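Probable CoA-transferase alpha subunit (Rhodococcus jostii, PDB 6COJ) probably acts as the alpha subunit of a CoA-transferase-family enzyme and binds, together with a partner protein chain, a CoA thioester of a spirocyclic lactone. Local coordinates at residues C76-V89 with F101-M115. The protein carries 1 engineered substitution. Numbering follows the deposited sequence.
Sequences CSAGKVTKAYYGFV and FAKARTAGEIAVREM. With F8G (S-{(3R,5R,9R)-1-[(2R,3S,4R,5R)-5-(6-amino-9H-purin-9-yl)-4-hydroxy-3-(phosphonooxy)tetrahydrofuran-2-yl]-3,5,9-trihydroxy-8,8-dimethyl-3,5-dioxido-10,14-dioxo-2,4,6-trioxa-11,15-diaza-3lambda~5~,5lambda~5~-diphosphaheptadecan-17-yl} (5R,10R)-7-hydroxy-10-methyl-2-oxo-1-oxaspiro[4.5]dec-6-ene-6-carbothioate (non-preferred name)), chain E.
Strands 83-86 and 111-114 run parallel, their short axes approaching to 4.7 Å at 13°, joined by Ala-111 N to Thr-82 O, Ala-84 N to Ala-111 O and Arg-113 N to Ala-84 O; Met-115 N bonds to Tyr-86 O (3.0 Å). On one face Tyr-85 and Arg-113 lie side by side, CB of Arg-113 3.8 Å from the Tyr-85 ring centroid, while Met-115 CE meets the ring edge. Extended Lys-83 crosses Arg-113, laying CE over the guanidinium and giving NZ to Tyr-85 OH at 3.0 Å; Glu-151 forms salt bridges to both cations, probably offsetting their closeness, and a hydrogen bond to Tyr-85 OH. A leucine in place of Tyr-85 would probably leave Lys-83 NZ and Glu-151 without their hydroxyl mate and Arg-113 CB without a ring face to rest on. On the other face, chi1 of 56° puts Tyr-86 CG between its backbone N and carbonyl carbon, and the ring edge meets Val-112 CG1. Its hydroxyl donates to the anti lone pair of Glu-114 OE1 (2.7 Å), and Glu-114 CA covers one ring face. Phe-101 turns its edge to the Tyr-86 ring, planes at 82°, and takes Val-89 CG2 over its centre, 3.5 Å from the centroid. Arg-105 and Glu-114 also bond to a chain of another protein. Beyond the strand, Phe-88 lines the thioester pocket, CD2 3.2 Å from F8G OAN. A beta-alpha-beta crossover through helix 99-106 brings sheet-edge strand 111-114 beside strand 81-86; strand 62-65 flanks 81-86 across from it, with helix 70-77 against Val-81, Val-89 and Phe-101 and helix 144-148 against Val-112 to Met-115.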
ATOM      1  N   CYS A  76      -2.013   8.252 -29.738  1.00 17.93           N
ATOM      2  CA  CYS A  76      -2.886   9.249 -30.351  1.00 19.14           C
ATOM      3  C   CYS A  76      -2.450   9.567 -31.770  1.00 19.59           C
ATOM      4  O   CYS A  76      -3.295   9.810 -32.643  1.00 20.46           O
ATOM      5  CB  CYS A  76      -2.911  10.520 -29.507  1.00 18.18           C
ATOM      6  SG  CYS A  76      -3.871  10.377 -27.985  1.00 19.16           S
ATOM      7  N   SER A  77      -1.136   9.587 -32.021  1.00 19.22           N
ATOM      8  CA  SER A  77      -0.660   9.857 -33.372  1.00 19.75           C
ATOM      9  C   SER A  77      -1.165   8.831 -34.377  1.00 22.79           C
ATOM     10  O   SER A  77      -1.261   9.141 -35.570  1.00 22.95           O
ATOM     11  CB  SER A  77       0.872   9.933 -33.423  1.00 24.68           C
ATOM     12  OG  SER A  77       1.479   8.645 -33.436  1.00 21.55           O
ATOM     13  N   ALA A  78      -1.505   7.627 -33.923  1.00 19.93           N
ATOM     14  CA  ALA A  78      -2.001   6.579 -34.802  1.00 20.60           C
ATOM     15  C   ALA A  78      -3.504   6.389 -34.686  1.00 19.15           C
ATOM     16  O   ALA A  78      -4.040   5.416 -35.234  1.00 21.11           O
ATOM     17  CB  ALA A  78      -1.264   5.266 -34.521  1.00 24.85           C
ATOM     18  N   GLY A  79      -4.191   7.303 -34.001  1.00 20.18           N
ATOM     19  CA  GLY A  79      -5.632   7.225 -33.862  1.00 19.02           C
ATOM     20  C   GLY A  79      -6.117   5.999 -33.123  1.00 21.00           C
ATOM     21  O   GLY A  79      -7.226   5.517 -33.394  1.00 22.06           O
ATOM     22  N   LYS A  80      -5.314   5.469 -32.205  1.00 21.77           N
ATOM     23  CA  LYS A  80      -5.639   4.204 -31.561  1.00 24.30           C
ATOM     24  C   LYS A  80      -6.427   4.362 -30.270  1.00 24.59           C
ATOM     25  O   LYS A  80      -6.818   3.345 -29.688  1.00 20.18           O
ATOM     26  CB  LYS A  80      -4.370   3.380 -31.318  1.00 25.94           C
ATOM     27  CG  LYS A  80      -3.820   2.763 -32.607  1.00 28.59           C
ATOM     28  CD  LYS A  80      -2.499   2.083 -32.360  1.00 35.74           C
ATOM     29  CE  LYS A  80      -1.937   1.496 -33.631  1.00 29.53           C
ATOM     30  NZ  LYS A  80      -2.730   0.342 -34.134  1.00 24.33           N
ATOM     31  N   VAL A  81      -6.693   5.588 -29.824  1.00 19.75           N
ATOM     32  CA  VAL A  81      -7.305   5.848 -28.522  1.00 17.51           C
ATOM     33  C   VAL A  81      -8.719   6.366 -28.733  1.00 21.37           C
ATOM     34  O   VAL A  81      -8.934   7.353 -29.452  1.00 24.29           O
ATOM     35  CB  VAL A  81      -6.476   6.845 -27.702  1.00 17.04           C
ATOM     36  CG1 VAL A  81      -7.116   7.068 -26.331  1.00 18.98           C
ATOM     37  CG2 VAL A  81      -5.050   6.346 -27.564  1.00 19.85           C
ATOM     38  N   THR A  82      -9.687   5.692 -28.123  1.00 16.72           N
ATOM     39  CA  THR A  82     -11.069   6.151 -28.095  1.00 18.51           C
ATOM     40  C   THR A  82     -11.399   6.874 -26.800  1.00 16.85           C
ATOM     41  O   THR A  82     -12.100   7.891 -26.815  1.00 18.70           O
ATOM     42  CB  THR A  82     -12.011   4.951 -28.251  1.00 20.92           C
ATOM     43  OG1 THR A  82     -11.794   4.345 -29.526  1.00 25.52           O
ATOM     44  CG2 THR A  82     -13.478   5.376 -28.155  1.00 25.38           C
ATOM     45  N   LYS A  83     -10.901   6.363 -25.681  1.00 17.17           N
ATOM     46  CA  LYS A  83     -11.217   6.889 -24.368  1.00 16.73           C
ATOM     47  C   LYS A  83      -9.956   6.784 -23.526  1.00 14.95           C
ATOM     48  O   LYS A  83      -9.185   5.829 -23.668  1.00 15.92           O
ATOM     49  CB  LYS A  83     -12.358   6.072 -23.747  1.00 20.10           C
ATOM     50  CG  LYS A  83     -12.957   6.656 -22.478  1.00 23.43           C
ATOM     51  CD  LYS A  83     -14.203   5.880 -22.081  1.00 22.86           C
ATOM     52  CE  LYS A  83     -14.869   6.482 -20.846  1.00 28.59           C
ATOM     53  NZ  LYS A  83     -16.025   5.670 -20.350  1.00 34.58           N
ATOM     54  N   ALA A  84      -9.728   7.780 -22.679  1.00 16.69           N
ATOM     55  CA  ALA A  84      -8.513   7.803 -21.875  1.00 15.53           C
ATOM     56  C   ALA A  84      -8.841   8.179 -20.441  1.00 16.09           C
ATOM     57  O   ALA A  84      -9.529   9.174 -20.199  1.00 17.32           O
ATOM     58  CB  ALA A  84      -7.473   8.771 -22.464  1.00 16.06           C
ATOM     59  N   TYR A  85      -8.337   7.373 -19.503  1.00 14.40           N
ATOM     60  CA  TYR A  85      -8.394   7.628 -18.070  1.00 14.77           C
ATOM     61  C   TYR A  85      -6.976   7.964 -17.626  1.00 15.06           C
ATOM     62  O   TYR A  85      -6.079   7.132 -17.773  1.00 16.70           O
ATOM     63  CB  TYR A  85      -8.837   6.357 -17.343  1.00 14.25           C
ATOM     64  CG  TYR A  85     -10.270   5.923 -17.578  1.00 15.57           C
ATOM     65  CD1 TYR A  85     -10.653   5.311 -18.765  1.00 15.17           C
ATOM     66  CD2 TYR A  85     -11.236   6.115 -16.599  1.00 15.49           C
ATOM     67  CE1 TYR A  85     -11.967   4.913 -18.976  1.00 18.37           C
ATOM     68  CE2 TYR A  85     -12.550   5.714 -16.798  1.00 16.21           C
ATOM     69  CZ  TYR A  85     -12.906   5.114 -17.993  1.00 18.07           C
ATOM     70  OH  TYR A  85     -14.200   4.707 -18.218  1.00 21.14           O
ATOM     71  N   TYR A  86      -6.767   9.162 -17.072  1.00 12.94           N
ATOM     72  CA  TYR A  86      -5.399   9.570 -16.749  1.00 14.47           C
ATOM     73  C   TYR A  86      -5.420  10.616 -15.648  1.00 13.82           C
ATOM     74  O   TYR A  86      -6.398  11.357 -15.496  1.00 14.13           O
ATOM     75  CB  TYR A  86      -4.669  10.137 -17.989  1.00 14.71           C
ATOM     76  CG  TYR A  86      -5.421  11.288 -18.633  1.00 13.84           C
ATOM     77  CD1 TYR A  86      -6.381  11.057 -19.609  1.00 13.81           C
ATOM     78  CD2 TYR A  86      -5.209  12.600 -18.220  1.00 14.77           C
ATOM     79  CE1 TYR A  86      -7.094  12.102 -20.179  1.00 15.19           C
ATOM     80  CE2 TYR A  86      -5.929  13.648 -18.771  1.00 14.55           C
ATOM     81  CZ  TYR A  86      -6.871  13.390 -19.734  1.00 14.69           C
ATOM     82  OH  TYR A  86      -7.584  14.423 -20.293  1.00 15.92           O
ATOM     83  N   GLY A  87      -4.312  10.685 -14.907  1.00 13.82           N
ATOM     84  CA  GLY A  87      -4.146  11.687 -13.872  1.00 15.36           C
ATOM     85  C   GLY A  87      -3.460  12.926 -14.401  1.00 15.68           C
ATOM     86  O   GLY A  87      -3.580  14.011 -13.826  1.00 17.03           O
ATOM     87  N   PHE A  88      -2.732  12.765 -15.501  1.00 14.79           N
ATOM     88  CA  PHE A  88      -2.063  13.864 -16.185  1.00 14.05           C
ATOM     89  C   PHE A  88      -1.515  13.302 -17.485  1.00 13.85           C
ATOM     90  O   PHE A  88      -1.509  12.088 -17.701  1.00 14.49           O
ATOM     91  CB  PHE A  88      -0.907  14.425 -15.344  1.00 14.76           C
ATOM     92  CG  PHE A  88       0.189  13.427 -15.077  1.00 14.06           C
ATOM     93  CD1 PHE A  88       1.212  13.236 -16.001  1.00 15.16           C
ATOM     94  CD2 PHE A  88       0.208  12.691 -13.895  1.00 14.22           C
ATOM     95  CE1 PHE A  88       2.220  12.309 -15.770  1.00 14.99           C
ATOM     96  CE2 PHE A  88       1.226  11.775 -13.651  1.00 16.54           C
ATOM     97  CZ  PHE A  88       2.226  11.586 -14.586  1.00 14.49           C
ATOM     98  N   VAL A  89      -1.047  14.199 -18.347  1.00 14.98           N
ATOM     99  CA  VAL A  89      -0.186  13.826 -19.465  1.00 15.48           C
ATOM    100  C   VAL A  89       0.981  14.800 -19.473  1.00 15.19           C
ATOM    101  O   VAL A  89       0.775  16.017 -19.544  1.00 15.67           O
ATOM    102  CB  VAL A  89      -0.916  13.850 -20.822  1.00 14.62           C
ATOM    103  CG1 VAL A  89       0.053  13.436 -21.937  1.00 16.06           C
ATOM    104  CG2 VAL A  89      -2.137  12.924 -20.787  1.00 15.51           C
ATOM    105  N   PHE A 101      -1.093  14.106 -27.851  1.00 17.22           N
ATOM    106  CA  PHE A 101      -2.244  14.152 -26.960  1.00 16.11           C
ATOM    107  C   PHE A 101      -2.989  15.478 -27.108  1.00 16.91           C
ATOM    108  O   PHE A 101      -4.223  15.503 -27.192  1.00 18.39           O
ATOM    109  CB  PHE A 101      -1.772  13.928 -25.526  1.00 16.22           C
ATOM    110  CG  PHE A 101      -2.850  14.097 -24.499  1.00 16.86           C
ATOM    111  CD1 PHE A 101      -3.886  13.180 -24.401  1.00 16.99           C
ATOM    112  CD2 PHE A 101      -2.828  15.174 -23.633  1.00 15.46           C
ATOM    113  CE1 PHE A 101      -4.880  13.332 -23.447  1.00 18.83           C
ATOM    114  CE2 PHE A 101      -3.821  15.334 -22.672  1.00 16.85           C
ATOM    115  CZ  PHE A 101      -4.846  14.409 -22.583  1.00 18.01           C
ATOM    116  N   ALA A 102      -2.256  16.595 -27.165  1.00 16.51           N
ATOM    117  CA  ALA A 102      -2.911  17.893 -27.327  1.00 20.32           C
ATOM    118  C   ALA A 102      -3.721  17.951 -28.617  1.00 19.28           C
ATOM    119  O   ALA A 102      -4.843  18.465 -28.628  1.00 22.27           O
ATOM    120  CB  ALA A 102      -1.872  19.019 -27.298  1.00 23.57           C
ATOM    121  N   LYS A 103      -3.167  17.426 -29.712  1.00 19.17           N
ATOM    122  CA  LYS A 103      -3.889  17.453 -30.980  0.61 22.09           C
ATOM    123  C   LYS A 103      -5.162  16.619 -30.911  1.00 20.10           C
ATOM    124  O   LYS A 103      -6.214  17.045 -31.403  1.00 22.32           O
ATOM    125  CB  LYS A 103      -2.977  16.997 -32.118  0.61 24.57           C
ATOM    126  CG  LYS A 103      -1.995  18.074 -32.555  0.61 27.27           C
ATOM    127  CD  LYS A 103      -0.776  17.501 -33.265  0.61 32.42           C
ATOM    128  CE  LYS A 103      -0.901  17.595 -34.774  0.61 40.23           C
ATOM    129  NZ  LYS A 103      -2.037  16.788 -35.290  0.61 53.57           N
ATOM    130  N   ALA A 104      -5.094  15.433 -30.303  1.00 19.98           N
ATOM    131  CA  ALA A 104      -6.292  14.610 -30.172  1.00 20.10           C
ATOM    132  C   ALA A 104      -7.344  15.302 -29.313  1.00 20.66           C
ATOM    133  O   ALA A 104      -8.546  15.218 -29.599  1.00 20.87           O
ATOM    134  CB  ALA A 104      -5.931  13.242 -29.596  1.00 20.46           C
ATOM    135  N   ARG A 105      -6.907  16.000 -28.261  1.00 18.64           N
ATOM    136  CA  ARG A 105      -7.833  16.707 -27.379  1.00 17.75           C
ATOM    137  C   ARG A 105      -8.503  17.878 -28.094  1.00 20.18           C
ATOM    138  O   ARG A 105      -9.733  18.028 -28.048  1.00 20.97           O
ATOM    139  CB  ARG A 105      -7.076  17.190 -26.143  1.00 19.57           C
ATOM    140  CG  ARG A 105      -6.643  16.050 -25.216  1.00 19.15           C
ATOM    141  CD  ARG A 105      -7.789  15.646 -24.298  1.00 19.13           C
ATOM    142  NE  ARG A 105      -8.033  16.674 -23.298  1.00 17.59           N
ATOM    143  CZ  ARG A 105      -9.234  17.070 -22.889  1.00 17.37           C
ATOM    144  NH1 ARG A 105     -10.345  16.562 -23.422  1.00 17.35           N
ATOM    145  NH2 ARG A 105      -9.326  17.999 -21.948  1.00 18.38           N
ATOM    146  N   THR A 106      -7.710  18.732 -28.743  1.00 19.92           N
ATOM    147  CA  THR A 106      -8.288  19.900 -29.395  1.00 21.58           C
ATOM    148  C   THR A 106      -9.154  19.521 -30.588  1.00 22.09           C
ATOM    149  O   THR A 106     -10.020  20.309 -30.982  1.00 23.06           O
ATOM    150  CB  THR A 106      -7.202  20.916 -29.768  1.00 25.10           C
ATOM    151  OG1 THR A 106      -6.259  20.321 -30.672  1.00 27.79           O
ATOM    152  CG2 THR A 106      -6.468  21.402 -28.511  1.00 24.57           C
ATOM    153  N   ALA A 107      -8.958  18.328 -31.147  1.00 21.31           N
ATOM    154  CA  ALA A 107      -9.798  17.817 -32.222  1.00 25.69           C
ATOM    155  C   ALA A 107     -10.996  17.031 -31.706  1.00 25.45           C
ATOM    156  O   ALA A 107     -11.829  16.598 -32.504  1.00 24.52           O
ATOM    157  CB  ALA A 107      -8.971  16.942 -33.171  1.00 25.55           C
ATOM    158  N   GLY A 108     -11.112  16.847 -30.397  1.00 21.49           N
ATOM    159  CA  GLY A 108     -12.217  16.076 -29.858  1.00 24.86           C
ATOM    160  C   GLY A 108     -12.202  14.619 -30.253  1.00 32.66           C
ATOM    161  O   GLY A 108     -13.264  13.994 -30.336  1.00 30.91           O
ATOM    162  N   GLU A 109     -11.017  14.056 -30.488  1.00 24.45           N
ATOM    163  CA  GLU A 109     -10.901  12.688 -30.970  1.00 27.95           C
ATOM    164  C   GLU A 109     -10.970  11.646 -29.863  1.00 27.25           C
ATOM    165  O   GLU A 109     -11.135  10.460 -30.165  1.00 30.94           O
ATOM    166  CB  GLU A 109      -9.602  12.528 -31.756  1.00 23.74           C
ATOM    167  CG  GLU A 109      -9.639  13.272 -33.080  1.00 27.90           C
ATOM    168  CD  GLU A 109      -8.291  13.350 -33.754  1.00 29.93           C
ATOM    169  OE1 GLU A 109      -8.240  13.749 -34.936  1.00 42.25           O
ATOM    170  OE2 GLU A 109      -7.281  13.024 -33.104  1.00 32.96           O
ATOM    171  N   ILE A 110     -10.851  12.041 -28.603  1.00 21.90           N
ATOM    172  CA  ILE A 110     -10.878  11.089 -27.502  1.00 21.66           C
ATOM    173  C   ILE A 110     -11.856  11.577 -26.443  1.00 25.95           C
ATOM    174  O   ILE A 110     -11.984  12.784 -26.205  1.00 28.77           O
ATOM    175  CB  ILE A 110      -9.472  10.835 -26.907  1.00 25.93           C
ATOM    176  CG1 ILE A 110      -8.864  12.115 -26.340  1.00 23.68           C
ATOM    177  CG2 ILE A 110      -8.540  10.237 -27.965  1.00 27.81           C
ATOM    178  CD1 ILE A 110      -7.475  11.885 -25.676  1.00 25.01           C
ATOM    179  N   ALA A 111     -12.573  10.639 -25.833  1.00 20.98           N
ATOM    180  CA  ALA A 111     -13.384  10.934 -24.663  1.00 20.56           C
ATOM    181  C   ALA A 111     -12.476  10.769 -23.458  1.00 20.82           C
ATOM    182  O   ALA A 111     -11.761   9.768 -23.357  1.00 23.49           O
ATOM    183  CB  ALA A 111     -14.551   9.953 -24.567  1.00 21.84           C
ATOM    184  N   VAL A 112     -12.465  11.749 -22.565  1.00 16.43           N
ATOM    185  CA  VAL A 112     -11.540  11.714 -21.434  1.00 15.68           C
ATOM    186  C   VAL A 112     -12.280  11.494 -20.125  1.00 15.85           C
ATOM    187  O   VAL A 112     -13.350  12.069 -19.885  1.00 17.74           O
ATOM    188  CB  VAL A 112     -10.576  12.917 -21.351  1.00 16.26           C
ATOM    189  CG1 VAL A 112      -9.743  13.037 -22.636  1.00 16.95           C
ATOM    190  CG2 VAL A 112     -11.323  14.205 -21.067  1.00 19.51           C
ATOM    191  N   ARG A 113     -11.693  10.644 -19.280  1.00 14.09           N
ATOM    192  CA  ARG A 113     -12.058  10.570 -17.870  1.00 15.90           C
ATOM    193  C   ARG A 113     -10.839  11.003 -17.066  1.00 15.82           C
ATOM    194  O   ARG A 113     -10.218  10.214 -16.336  1.00 16.31           O
ATOM    195  CB  ARG A 113     -12.553   9.176 -17.505  1.00 15.93           C
ATOM    196  CG  ARG A 113     -13.817   8.767 -18.252  1.00 17.25           C
ATOM    197  CD  ARG A 113     -15.025   9.663 -17.913  1.00 17.08           C
ATOM    198  NE  ARG A 113     -16.206   9.252 -18.664  1.00 18.47           N
ATOM    199  CZ  ARG A 113     -16.551   9.755 -19.844  1.00 22.45           C
ATOM    200  NH1 ARG A 113     -15.818  10.716 -20.395  1.00 22.26           N
ATOM    201  NH2 ARG A 113     -17.635   9.303 -20.458  1.00 23.82           N
ATOM    202  N   GLU A 114     -10.490  12.273 -17.237  1.00 16.24           N
ATOM    203  CA  GLU A 114      -9.399  12.895 -16.511  1.00 15.40           C
ATOM    204  C   GLU A 114      -9.727  12.889 -15.023  1.00 15.05           C
ATOM    205  O   GLU A 114     -10.885  13.056 -14.623  1.00 15.84           O
ATOM    206  CB  GLU A 114      -9.252  14.327 -17.039  1.00 16.58           C
ATOM    207  CG  GLU A 114      -8.104  15.110 -16.446  1.00 16.85           C
ATOM    208  CD  GLU A 114      -7.850  16.401 -17.193  1.00 15.99           C
ATOM    209  OE1 GLU A 114      -7.840  16.371 -18.437  1.00 17.04           O
ATOM    210  OE2 GLU A 114      -7.678  17.448 -16.536  1.00 16.54           O
ATOM    211  N   MET A 115      -8.707  12.673 -14.197  1.00 14.38           N
ATOM    212  CA  MET A 115      -8.949  12.533 -12.768  1.00 15.16           C
ATOM    213  C   MET A 115      -7.732  13.006 -11.996  1.00 13.52           C
ATOM    214  O   MET A 115      -6.638  13.148 -12.547  1.00 15.13           O
ATOM    215  CB  MET A 115      -9.285  11.081 -12.409  1.00 15.40           C
ATOM    216  CG  MET A 115      -8.109  10.125 -12.552  1.00 14.13           C
ATOM    217  SD  MET A 115      -8.584   8.399 -12.293  1.00 13.84           S
ATOM    218  CE  MET A 115      -8.737   7.840 -13.996  1.00 15.37           C
TER
HETATM  219  C4  F8G E 301      -5.111  30.210 -24.884  1.00117.95           C
HETATM  220  C5  F8G E 301      -6.345  30.498 -24.140  1.00116.78           C
HETATM  221  C6  F8G E 301      -7.619  29.952 -24.665  1.00118.50           C
HETATM  222  C8  F8G E 301      -4.634  31.423 -23.138  1.00114.51           C
HETATM  223  N1  F8G E 301      -7.605  29.213 -25.799  1.00119.04           N
HETATM  224  N3  F8G E 301      -5.147  29.466 -26.015  1.00121.48           N
HETATM  225  C1' F8G E 301      -2.708  30.736 -24.645  1.00114.06           C
HETATM  226  C2  F8G E 301      -6.387  28.909 -26.565  1.00120.09           C
HETATM  227  C2' F8G E 301      -1.907  32.007 -24.448  1.00122.67           C
HETATM  228  C3' F8G E 301      -0.515  31.447 -24.261  1.00126.06           C
HETATM  229  C4' F8G E 301      -0.759  30.197 -23.457  1.00107.28           C
HETATM  230  C5' F8G E 301      -0.712  30.521 -21.979  1.00 92.19           C
HETATM  231  CAA F8G E 301       0.926  15.717  -5.441  1.00 15.57           C
HETATM  232  CAB F8G E 301       1.192  16.890  -6.352  1.00 14.67           C
HETATM  233  CAC F8G E 301       1.460  16.757  -7.667  1.00 18.36           C
HETATM  234  CAD F8G E 301       1.880  15.415  -8.250  1.00 23.89           C
HETATM  235  CAE F8G E 301       2.016  14.357  -7.157  1.00 18.29           C
HETATM  236  CAF F8G E 301       0.841  14.412  -6.204  1.00 16.21           C
HETATM  237  CAG F8G E 301       1.288  17.902  -8.577  1.00 19.53           C
HETATM  238  CAI F8G E 301       2.141  12.949  -7.720  1.00 19.33           C
HETATM  239  CAK F8G E 301       3.160  15.447  -9.112  1.00 22.63           C
HETATM  240  CAL F8G E 301       2.785  15.118 -10.567  1.00 23.78           C
HETATM  241  CAM F8G E 301       1.293  14.915 -10.474  1.00 28.26           C
HETATM  242  CAQ F8G E 301       0.738  20.373  -9.584  1.00 15.79           C
HETATM  243  CAR F8G E 301       2.123  20.835 -10.001  1.00 16.88           C
HETATM  244  CAT F8G E 301       1.960  22.805 -11.390  1.00 18.44           C
HETATM  245  CAU F8G E 301       2.197  23.359 -12.782  1.00 21.43           C
HETATM  246  CAV F8G E 301       1.476  24.674 -13.054  1.00 22.85           C
HETATM  247  CAX F8G E 301       2.816  26.017 -14.531  1.00 23.42           C
HETATM  248  CAY F8G E 301       3.058  26.569 -15.912  1.00 22.56           C
HETATM  249  CAZ F8G E 301       2.642  28.040 -16.027  1.00 23.08           C
HETATM  250  CBA F8G E 301       2.727  28.464 -17.486  1.00 24.17           C
HETATM  251  CBM F8G E 301       1.201  28.194 -15.560  1.00 23.16           C
HETATM  252  CBN F8G E 301       3.555  28.955 -15.219  1.00 25.23           C
HETATM  253  N6  F8G E 301      -8.786  30.188 -24.018  1.00116.58           N
HETATM  254  N7  F8G E 301      -5.980  31.247 -23.080  1.00115.13           N
HETATM  255  N9  F8G E 301      -4.127  30.812 -24.223  1.00115.01           N
HETATM  256  NAS F8G E 301       2.111  21.488 -11.288  1.00 16.00           N
HETATM  257  NAW F8G E 301       1.796  25.179 -14.382  1.00 20.77           N
HETATM  258  O2' F8G E 301      -1.977  32.872 -25.584  1.00127.87           O
HETATM  259  O3' F8G E 301      -0.006  30.995 -25.503  1.00149.83           O
HETATM  260  O4' F8G E 301      -2.071  29.767 -23.812  1.00107.48           O
HETATM  261  O5' F8G E 301       0.615  30.911 -21.641  1.00 79.92           O
HETATM  262  OAH F8G E 301       1.159  17.980  -5.819  1.00 15.22           O
HETATM  263  OAJ F8G E 301       1.468  17.736  -9.778  1.00 18.02           O
HETATM  264  OAN F8G E 301       0.513  14.701 -11.377  1.00 31.19           O
HETATM  265  OAO F8G E 301       0.830  15.006  -9.117  1.00 25.07           O
HETATM  266  OBB F8G E 301       1.914  27.558 -18.214  1.00 24.37           O
HETATM  267  OBD F8G E 301       0.851  28.867 -20.180  1.00 43.85           O
HETATM  268  OBJ F8G E 301       1.665  23.509 -10.433  1.00 17.86           O
HETATM  269  OBK F8G E 301       3.534  26.310 -13.586  1.00 25.67           O
HETATM  270  OBL F8G E 301       4.445  26.435 -16.257  1.00 26.53           O
HETATM  271  OBO F8G E 301       1.137  26.418 -20.313  1.00 28.07           O
HETATM  272  OBP F8G E 301       3.227  27.791 -20.410  1.00 27.13           O
HETATM  273  OBQ F8G E 301       2.625  30.744 -20.052  1.00 66.89           O
HETATM  274  OBR F8G E 301       0.320  31.132 -19.155  1.00 85.92           O
HETATM  275  OCI F8G E 301       1.530  31.149 -27.512  1.00173.85           O
HETATM  276  OCJ F8G E 301       0.342  33.163 -26.676  1.00168.52           O
HETATM  277  OCK F8G E 301       2.215  32.176 -25.356  1.00203.96           O
HETATM  278  PBC F8G E 301       1.844  27.652 -19.817  1.00 25.67           P
HETATM  279  PBE F8G E 301       1.154  30.443 -20.208  1.00 68.91           P
HETATM  280  PCH F8G E 301       1.060  31.894 -26.288  1.00173.84           P
HETATM  281  SAP F8G E 301       0.845  19.446  -8.086  1.00 15.75           S
HETATM  282  O   HOH W   1      -6.137  10.757 -32.148  1.00 27.45           O
HETATM  283  O   HOH W   2     -10.323   8.356 -31.559  1.00 43.38           O